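Local coordinates for pyruvate formate-lyase 2 (Archaeoglobus fulgidus, PDB 2F3O), which belongs to the glycyl radical enzymes and probably acts as a lyase, although its substrate and reaction are not established, at residues Val146-Ala151 against Ala441-Val446; Gln324-Gln329 against Met632-Gly637. All coordinates share one frame; numbering follows the deposited sequence.

Contact 1 (Val146-Ala151 against Ala441-Val446)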
ATOM      1  N   VAL A 146      -0.917 -17.271 -31.757  1.00 40.04           N
ATOM      2  CA  VAL A 146       0.056 -16.208 -32.039  1.00 39.72           C
ATOM      3  C   VAL A 146       0.033 -15.110 -30.972  1.00 39.52           C
ATOM      4  O   VAL A 146      -1.024 -14.758 -30.447  1.00 39.80           O
ATOM      5  CB  VAL A 146       0.023 -15.700 -33.536  1.00 39.47           C
ATOM      6  CG1 VAL A 146      -1.290 -16.028 -34.208  1.00 39.18           C
ATOM      7  CG2 VAL A 146       0.365 -14.224 -33.658  1.00 39.23           C
ATOM      8  N   LEU A 147       1.223 -14.635 -30.617  1.00 39.27           N
ATOM      9  CA  LEU A 147       1.426 -13.587 -29.624  1.00 38.82           C
ATOM     10  C   LEU A 147       1.897 -12.317 -30.325  1.00 38.46           C
ATOM     11  O   LEU A 147       3.013 -12.266 -30.830  1.00 38.14           O
ATOM     12  CB  LEU A 147       2.522 -14.038 -28.661  1.00 39.04           C
ATOM     13  CG  LEU A 147       2.255 -14.725 -27.316  1.00 38.62           C
ATOM     14  CD1 LEU A 147       0.913 -15.381 -27.246  1.00 36.86           C
ATOM     15  CD2 LEU A 147       3.381 -15.713 -27.026  1.00 38.33           C
ATOM     16  N   THR A 148       1.068 -11.286 -30.346  1.00 38.30           N
ATOM     17  CA  THR A 148       1.396 -10.123 -31.147  1.00 38.70           C
ATOM     18  C   THR A 148       2.213  -9.077 -30.435  1.00 39.13           C
ATOM     19  O   THR A 148       2.671  -8.144 -31.065  1.00 39.45           O
ATOM     20  CB  THR A 148       0.170  -9.376 -31.573  1.00 38.50           C
ATOM     21  OG1 THR A 148      -0.319  -8.666 -30.442  1.00 37.46           O
ATOM     22  CG2 THR A 148      -0.874 -10.333 -32.073  1.00 38.97           C
ATOM     23  N   GLU A 149       2.405  -9.203 -29.128  1.00 39.74           N
ATOM     24  CA  GLU A 149       3.115  -8.144 -28.386  1.00 39.67           C
ATOM     25  C   GLU A 149       4.613  -8.127 -28.625  1.00 39.69           C
ATOM     26  O   GLU A 149       5.306  -7.295 -28.069  1.00 39.94           O
ATOM     27  CB  GLU A 149       2.813  -8.214 -26.898  1.00 39.43           C
ATOM     28  CG  GLU A 149       1.384  -7.875 -26.568  1.00 40.15           C
ATOM     29  CD  GLU A 149       1.008  -8.270 -25.162  1.00 41.74           C
ATOM     30  OE1 GLU A 149       0.192  -7.563 -24.536  1.00 43.69           O
ATOM     31  OE2 GLU A 149       1.527  -9.290 -24.675  1.00 42.02           O
ATOM     32  N   ILE A 150       5.086  -9.043 -29.470  1.00 39.97           N
ATOM     33  CA  ILE A 150       6.445  -9.060 -30.007  1.00 40.39           C
ATOM     34  C   ILE A 150       6.639  -7.775 -30.799  1.00 40.43           C
ATOM     35  O   ILE A 150       7.734  -7.192 -30.838  1.00 40.07           O
ATOM     36  CB  ILE A 150       6.613 -10.240 -31.001  1.00 40.35           C
ATOM     37  CG1 ILE A 150       6.311 -11.559 -30.326  1.00 40.64           C
ATOM     38  CG2 ILE A 150       8.029 -10.340 -31.517  1.00 40.78           C
ATOM     39  CD1 ILE A 150       7.533 -12.170 -29.682  1.00 40.68           C
ATOM     40  N   ALA A 151       5.542  -7.332 -31.404  1.00 40.41           N
ATOM     41  CA  ALA A 151       5.561  -6.227 -32.336  1.00 40.67           C
ATOM     42  C   ALA A 151       5.362  -4.891 -31.645  1.00 40.61           C
ATOM     43  O   ALA A 151       5.533  -3.840 -32.270  1.00 40.71           O
ATOM     44  CB  ALA A 151       4.497  -6.434 -33.389  1.00 40.45           C
ATOM     45  N   ALA A 441      -3.744  -9.049 -28.026  1.00 44.09           N
ATOM     46  CA  ALA A 441      -2.445  -9.418 -27.499  1.00 44.44           C
ATOM     47  C   ALA A 441      -2.088 -10.837 -27.883  1.00 44.66           C
ATOM     48  O   ALA A 441      -0.907 -11.154 -28.082  1.00 45.21           O
ATOM     49  CB  ALA A 441      -2.411  -9.249 -26.024  1.00 44.34           C
ATOM     50  N   ALA A 442      -3.114 -11.681 -27.978  1.00 44.64           N
ATOM     51  CA  ALA A 442      -2.963 -13.017 -28.549  1.00 44.29           C
ATOM     52  C   ALA A 442      -4.219 -13.492 -29.233  1.00 44.13           C
ATOM     53  O   ALA A 442      -5.316 -12.977 -29.010  1.00 43.44           O
ATOM     54  CB  ALA A 442      -2.547 -14.028 -27.497  1.00 44.38           C
ATOM     55  N   LEU A 443      -4.022 -14.495 -30.078  1.00 44.61           N
ATOM     56  CA  LEU A 443      -5.104 -15.255 -30.724  1.00 44.79           C
ATOM     57  C   LEU A 443      -4.831 -16.737 -30.466  1.00 44.73           C
ATOM     58  O   LEU A 443      -3.718 -17.209 -30.668  1.00 44.95           O
ATOM     59  CB  LEU A 443      -5.127 -14.950 -32.231  1.00 44.71           C
ATOM     60  CG  LEU A 443      -5.439 -13.482 -32.592  1.00 44.09           C
ATOM     61  CD1 LEU A 443      -4.290 -12.826 -33.355  1.00 43.44           C
ATOM     62  CD2 LEU A 443      -6.772 -13.347 -33.325  1.00 41.94           C
ATOM     63  N   ILE A 444      -5.820 -17.470 -29.986  1.00 44.74           N
ATOM     64  CA  ILE A 444      -5.591 -18.859 -29.590  1.00 44.96           C
ATOM     65  C   ILE A 444      -6.400 -19.860 -30.407  1.00 45.54           C
ATOM     66  O   ILE A 444      -7.620 -19.736 -30.541  1.00 45.42           O
ATOM     67  CB  ILE A 444      -5.925 -19.056 -28.113  1.00 44.88           C
ATOM     68  CG1 ILE A 444      -4.934 -18.284 -27.254  1.00 44.10           C
ATOM     69  CG2 ILE A 444      -5.925 -20.526 -27.737  1.00 43.47           C
ATOM     70  CD1 ILE A 444      -5.423 -18.074 -25.860  1.00 44.17           C
ATOM     71  N   ASN A 445      -5.703 -20.849 -30.957  1.00 46.13           N
ATOM     72  CA  ASN A 445      -6.335 -21.944 -31.674  1.00 46.84           C
ATOM     73  C   ASN A 445      -6.914 -22.928 -30.693  1.00 46.90           C
ATOM     74  O   ASN A 445      -6.201 -23.812 -30.225  1.00 46.87           O
ATOM     75  CB  ASN A 445      -5.284 -22.663 -32.521  1.00 47.26           C
ATOM     76  CG  ASN A 445      -5.873 -23.706 -33.430  1.00 48.81           C
ATOM     77  OD1 ASN A 445      -7.103 -23.841 -33.530  1.00 50.12           O
ATOM     78  ND2 ASN A 445      -5.000 -24.456 -34.107  1.00 48.27           N
ATOM     79  N   VAL A 446      -8.207 -22.810 -30.402  1.00 47.24           N
ATOM     80  CA  VAL A 446      -8.816 -23.705 -29.430  1.00 47.55           C
ATOM     81  C   VAL A 446      -9.127 -25.074 -30.043  1.00 48.05           C
ATOM     82  O   VAL A 446      -9.381 -26.036 -29.321  1.00 47.76           O
ATOM     83  CB  VAL A 446     -10.054 -23.092 -28.753  1.00 47.38           C
ATOM     84  CG1 VAL A 446      -9.833 -21.629 -28.532  1.00 47.51           C
ATOM     85  CG2 VAL A 446     -11.315 -23.322 -29.583  1.00 47.80           C
TER

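Contact 2 (Gln324-Gln329 against Met632-Gly637)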
ATOM      1  N   GLN A 324      -0.517 -14.412 -44.045  1.00 57.80           N
ATOM      2  CA  GLN A 324      -1.477 -15.500 -44.048  1.00 57.86           C
ATOM      3  C   GLN A 324      -2.407 -15.369 -42.863  1.00 57.09           C
ATOM      4  O   GLN A 324      -3.586 -15.709 -42.954  1.00 56.92           O
ATOM      5  CB  GLN A 324      -0.773 -16.854 -43.995  1.00 57.97           C
ATOM      6  CG  GLN A 324      -0.134 -17.296 -45.308  1.00 59.07           C
ATOM      7  CD  GLN A 324       0.890 -18.418 -45.111  1.00 59.20           C
ATOM      8  OE1 GLN A 324       0.947 -19.053 -44.048  1.00 60.84           O
ATOM      9  NE2 GLN A 324       1.703 -18.665 -46.138  1.00 59.99           N
ATOM     10  N   TYR A 325      -1.870 -14.884 -41.744  1.00 56.42           N
ATOM     11  CA  TYR A 325      -2.636 -14.828 -40.504  1.00 55.57           C
ATOM     12  C   TYR A 325      -3.343 -13.493 -40.356  1.00 55.40           C
ATOM     13  O   TYR A 325      -4.292 -13.372 -39.585  1.00 55.07           O
ATOM     14  CB  TYR A 325      -1.745 -15.079 -39.294  1.00 55.02           C
ATOM     15  CG  TYR A 325      -1.222 -16.489 -39.155  1.00 54.43           C
ATOM     16  CD1 TYR A 325      -0.068 -16.890 -39.811  1.00 54.88           C
ATOM     17  CD2 TYR A 325      -1.861 -17.419 -38.334  1.00 54.70           C
ATOM     18  CE1 TYR A 325       0.434 -18.200 -39.677  1.00 55.37           C
ATOM     19  CE2 TYR A 325      -1.353 -18.730 -38.177  1.00 54.17           C
ATOM     20  CZ  TYR A 325      -0.212 -19.108 -38.862  1.00 54.18           C
ATOM     21  OH  TYR A 325       0.303 -20.369 -38.736  1.00 52.89           O
ATOM     22  N   PHE A 326      -2.893 -12.491 -41.106  1.00 55.52           N
ATOM     23  CA  PHE A 326      -3.500 -11.156 -41.027  1.00 55.85           C
ATOM     24  C   PHE A 326      -3.783 -10.528 -42.401  1.00 56.09           C
ATOM     25  O   PHE A 326      -3.543  -9.331 -42.597  1.00 56.45           O
ATOM     26  CB  PHE A 326      -2.635 -10.213 -40.175  1.00 55.51           C
ATOM     27  CG  PHE A 326      -2.376 -10.718 -38.785  1.00 55.78           C
ATOM     28  CD1 PHE A 326      -1.214 -11.418 -38.481  1.00 56.86           C
ATOM     29  CD2 PHE A 326      -3.303 -10.523 -37.785  1.00 55.32           C
ATOM     30  CE1 PHE A 326      -0.989 -11.906 -37.200  1.00 56.27           C
ATOM     31  CE2 PHE A 326      -3.080 -11.005 -36.510  1.00 55.18           C
ATOM     32  CZ  PHE A 326      -1.926 -11.695 -36.219  1.00 55.62           C
ATOM     33  N   SER A 327      -4.316 -11.330 -43.329  1.00 55.94           N
ATOM     34  CA  SER A 327      -4.520 -10.921 -44.730  1.00 55.62           C
ATOM     35  C   SER A 327      -5.543  -9.815 -44.857  1.00 55.23           C
ATOM     36  O   SER A 327      -6.508  -9.773 -44.101  1.00 55.61           O
ATOM     37  CB  SER A 327      -5.004 -12.109 -45.568  1.00 55.89           C
ATOM     38  OG  SER A 327      -4.539 -12.024 -46.905  1.00 55.92           O
ATOM     39  N   GLY A 328      -5.339  -8.914 -45.803  1.00 54.37           N
ATOM     40  CA  GLY A 328      -6.313  -7.869 -46.018  1.00 53.17           C
ATOM     41  C   GLY A 328      -5.899  -6.517 -45.519  1.00 52.61           C
ATOM     42  O   GLY A 328      -6.752  -5.684 -45.207  1.00 52.45           O
ATOM     43  N   GLN A 329      -4.588  -6.316 -45.444  1.00 52.42           N
ATOM     44  CA  GLN A 329      -3.997  -5.011 -45.148  1.00 52.36           C
ATOM     45  C   GLN A 329      -4.529  -4.383 -43.861  1.00 52.09           C
ATOM     46  O   GLN A 329      -5.061  -3.267 -43.859  1.00 52.38           O
ATOM     47  CB  GLN A 329      -4.189  -4.061 -46.327  1.00 52.51           C
ATOM     48  CG  GLN A 329      -3.555  -4.556 -47.602  1.00 52.92           C
ATOM     49  CD  GLN A 329      -3.778  -3.603 -48.749  1.00 53.54           C
ATOM     50  OE1 GLN A 329      -4.865  -3.035 -48.902  1.00 53.95           O
ATOM     51  NE2 GLN A 329      -2.749  -3.417 -49.567  1.00 53.81           N
ATOM     52  N   MET A 632      -9.131 -12.328 -36.927  1.00 46.20           N
ATOM     53  CA  MET A 632      -8.341 -11.754 -38.047  1.00 46.71           C
ATOM     54  C   MET A 632      -8.436 -12.718 -39.221  1.00 46.87           C
ATOM     55  O   MET A 632      -9.532 -13.125 -39.572  1.00 47.05           O
ATOM     56  CB  MET A 632      -6.878 -11.429 -37.692  1.00 46.67           C
ATOM     57  CG  MET A 632      -6.709 -10.400 -36.569  1.00 46.72           C
ATOM     58  SD  MET A 632      -7.753  -8.933 -36.700  1.00 47.73           S
ATOM     59  CE  MET A 632      -7.117  -8.164 -38.190  1.00 46.23           C
ATOM     60  N   THR A 633      -7.320 -13.113 -39.820  1.00 47.15           N
ATOM     61  CA  THR A 633      -7.400 -14.270 -40.712  1.00 47.52           C
ATOM     62  C   THR A 633      -6.613 -15.444 -40.158  1.00 48.02           C
ATOM     63  O   THR A 633      -6.178 -16.301 -40.915  1.00 48.05           O
ATOM     64  CB  THR A 633      -7.014 -13.994 -42.217  1.00 47.38           C
ATOM     65  OG1 THR A 633      -5.613 -13.758 -42.351  1.00 47.07           O
ATOM     66  CG2 THR A 633      -7.781 -12.821 -42.793  1.00 46.76           C
ATOM     67  N   THR A 634      -6.447 -15.491 -38.835  1.00 48.64           N
ATOM     68  CA  THR A 634      -5.720 -16.597 -38.210  1.00 49.32           C
ATOM     69  C   THR A 634      -6.547 -17.867 -38.165  1.00 49.86           C
ATOM     70  O   THR A 634      -6.005 -18.929 -37.907  1.00 49.70           O
ATOM     71  CB  THR A 634      -5.258 -16.316 -36.757  1.00 49.35           C
ATOM     72  OG1 THR A 634      -6.389 -16.344 -35.877  1.00 49.30           O
ATOM     73  CG2 THR A 634      -4.527 -14.986 -36.634  1.00 49.64           C
ATOM     74  N   ASN A 635      -7.854 -17.765 -38.404  1.00 50.68           N
ATOM     75  CA  ASN A 635      -8.673 -18.965 -38.527  1.00 51.61           C
ATOM     76  C   ASN A 635      -8.241 -19.762 -39.740  1.00 52.18           C
ATOM     77  O   ASN A 635      -8.279 -20.998 -39.716  1.00 52.46           O
ATOM     78  CB  ASN A 635     -10.157 -18.652 -38.613  1.00 51.61           C
ATOM     79  CG  ASN A 635     -10.530 -17.993 -39.900  1.00 52.75           C
ATOM     80  OD1 ASN A 635      -9.875 -17.047 -40.333  1.00 55.03           O
ATOM     81  ND2 ASN A 635     -11.578 -18.485 -40.534  1.00 53.67           N
ATOM     82  N   VAL A 636      -7.792 -19.047 -40.775  1.00 52.51           N
ATOM     83  CA  VAL A 636      -7.219 -19.667 -41.951  1.00 52.87           C
ATOM     84  C   VAL A 636      -5.819 -20.192 -41.626  1.00 53.27           C
ATOM     85  O   VAL A 636      -5.505 -21.356 -41.890  1.00 53.59           O
ATOM     86  CB  VAL A 636      -7.171 -18.688 -43.143  1.00 52.77           C
ATOM     87  CG1 VAL A 636      -6.482 -19.332 -44.361  1.00 52.38           C
ATOM     88  CG2 VAL A 636      -8.575 -18.212 -43.485  1.00 52.75           C
ATOM     89  N   GLY A 637      -4.997 -19.336 -41.030  1.00 53.52           N
ATOM     90  CA  GLY A 637      -3.608 -19.669 -40.773  1.00 53.63           C
ATOM     91  C   GLY A 637      -3.465 -20.881 -39.876  1.00 53.97           C
ATOM     92  O   GLY A 637      -2.668 -21.784 -40.178  1.00 53.84           O
TER

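Contact 1 (Val146-Ala151 against Ala441-Val446)
Val-146 and Leu-443 form a hydrogen-bonded antiparallel pair where the short strand 145-147 lines the edge of strand 435-445, in a mixed sheet consistent with the beta/alpha barrel of glycyl radical enzymes. Val-146 N reaches Leu-443 O at 3.0 Å, and Leu-443 N returns the bond to Val-146 O. Their side chains share one face of the sheet, where Val-146 packs on Phe-638 and Leu-443 on Thr-634 of helix 634-640, with Phe-326 also against Leu-443. Beyond the strand, Thr-148 N still reaches Ala-441 O at 3.0 Å, but from above the carbonyl plane, as the chain turns away. Thr-148 OG1 takes a separate bond, to the backbone Asp-440 O.

Glu-149 closes this end. Its CB leads to CG, set beside the backbone N (chi1 -68°), and the extended chain carries the carboxylate alongside the methyl of Ala-441. CD stands 3.7 Å from Ala-441 CB. OE1 comes closer, 3.4 Å from Ala-441 CB, with OE2 farther off. The two oxygens end on separate hydroxyls, OE1 on Ser-438 OG and OE2 on Ser-498 OG of helix 477-508, bonds that should fix the rotation of this buried group. The other face of the sheet carries the non-hydrogen-bonded pair, Leu-147 and Ala-442. Leu-147 also packs on Val-494 of helix 477-508, and its CD1 meets Ala-442 CB at 3.7 Å.

Contact 2 (Gln324-Gln329 against Met632-Gly637)
Thr-633 OG1 links two backbone groups of segment 324-329. It is the donor to Gln-324 O at 2.9 Å, approaching from above the carbonyl plane, and it accepts a nearly straight bond from Ser-327 N, also 2.9 Å long. The first torsion sets OG1 between its own backbone N and carbonyl carbon (chi1 70°), facing the end of helix 322-325 and the loop after it. A weak bond from Thr-633 N to Tyr-325 O, 3.0 Å, lies beside this pair.

Here the C-terminal end of helix 322-325 meets the N-terminal end of helix 634-640. Thr-633 holds the N-cap position of the latter, yet its side chain makes no capping bond; its OG1 instead bridges Gln-324 O and Ser-327 N.

Close packing continues along the new helix. Gly-637 has no side chain, and its CA lies over one face of the Tyr-325 ring in a CH-pi contact, 3.9 Å from the centroid, while Thr-634 CB sits at the ring edge. Tyr-325 OH is hydrogen-bonded to Gly-142 O. Phe-326 takes Met-632 CG at its edge, 3.6 Å from CD2, and Thr-634 CG2 over a face.

Gln-324 makes the looser margin: partly exposed, it joins through its backbone carbonyl, and its side chain makes no close contact with 632-637. At the buried Met-632 end a bound glycerol comes within about 3 Å of the side chain (nearest atoms).

How the contacts relate
Along the chain the two contacts interleave, in the order 146-151, 324-329, 441-446, 632-637, all inside the pyruvate formate lyase-like region. Their centres lie about 12 Å apart. Contact 1 joins the outermost strand 145-147 to strand 435-445 of a four-stranded sheet; contact 2 packs on the face bearing Val-146 and Leu-443. They meet where Leu-443 CD1 packs 3.8 Å from Phe-326 CE2. Bound triethylene glycol and glycerol molecules near both contacts may mark a pocket. From within contact 2, Gly-328 O is hydrogen-bonded to Trp-753 NE1, of the residue that follows Gly-752 in sequence, the predicted radical site, so contact 2 is probably linked to the radical loop; no radical is present in this structure.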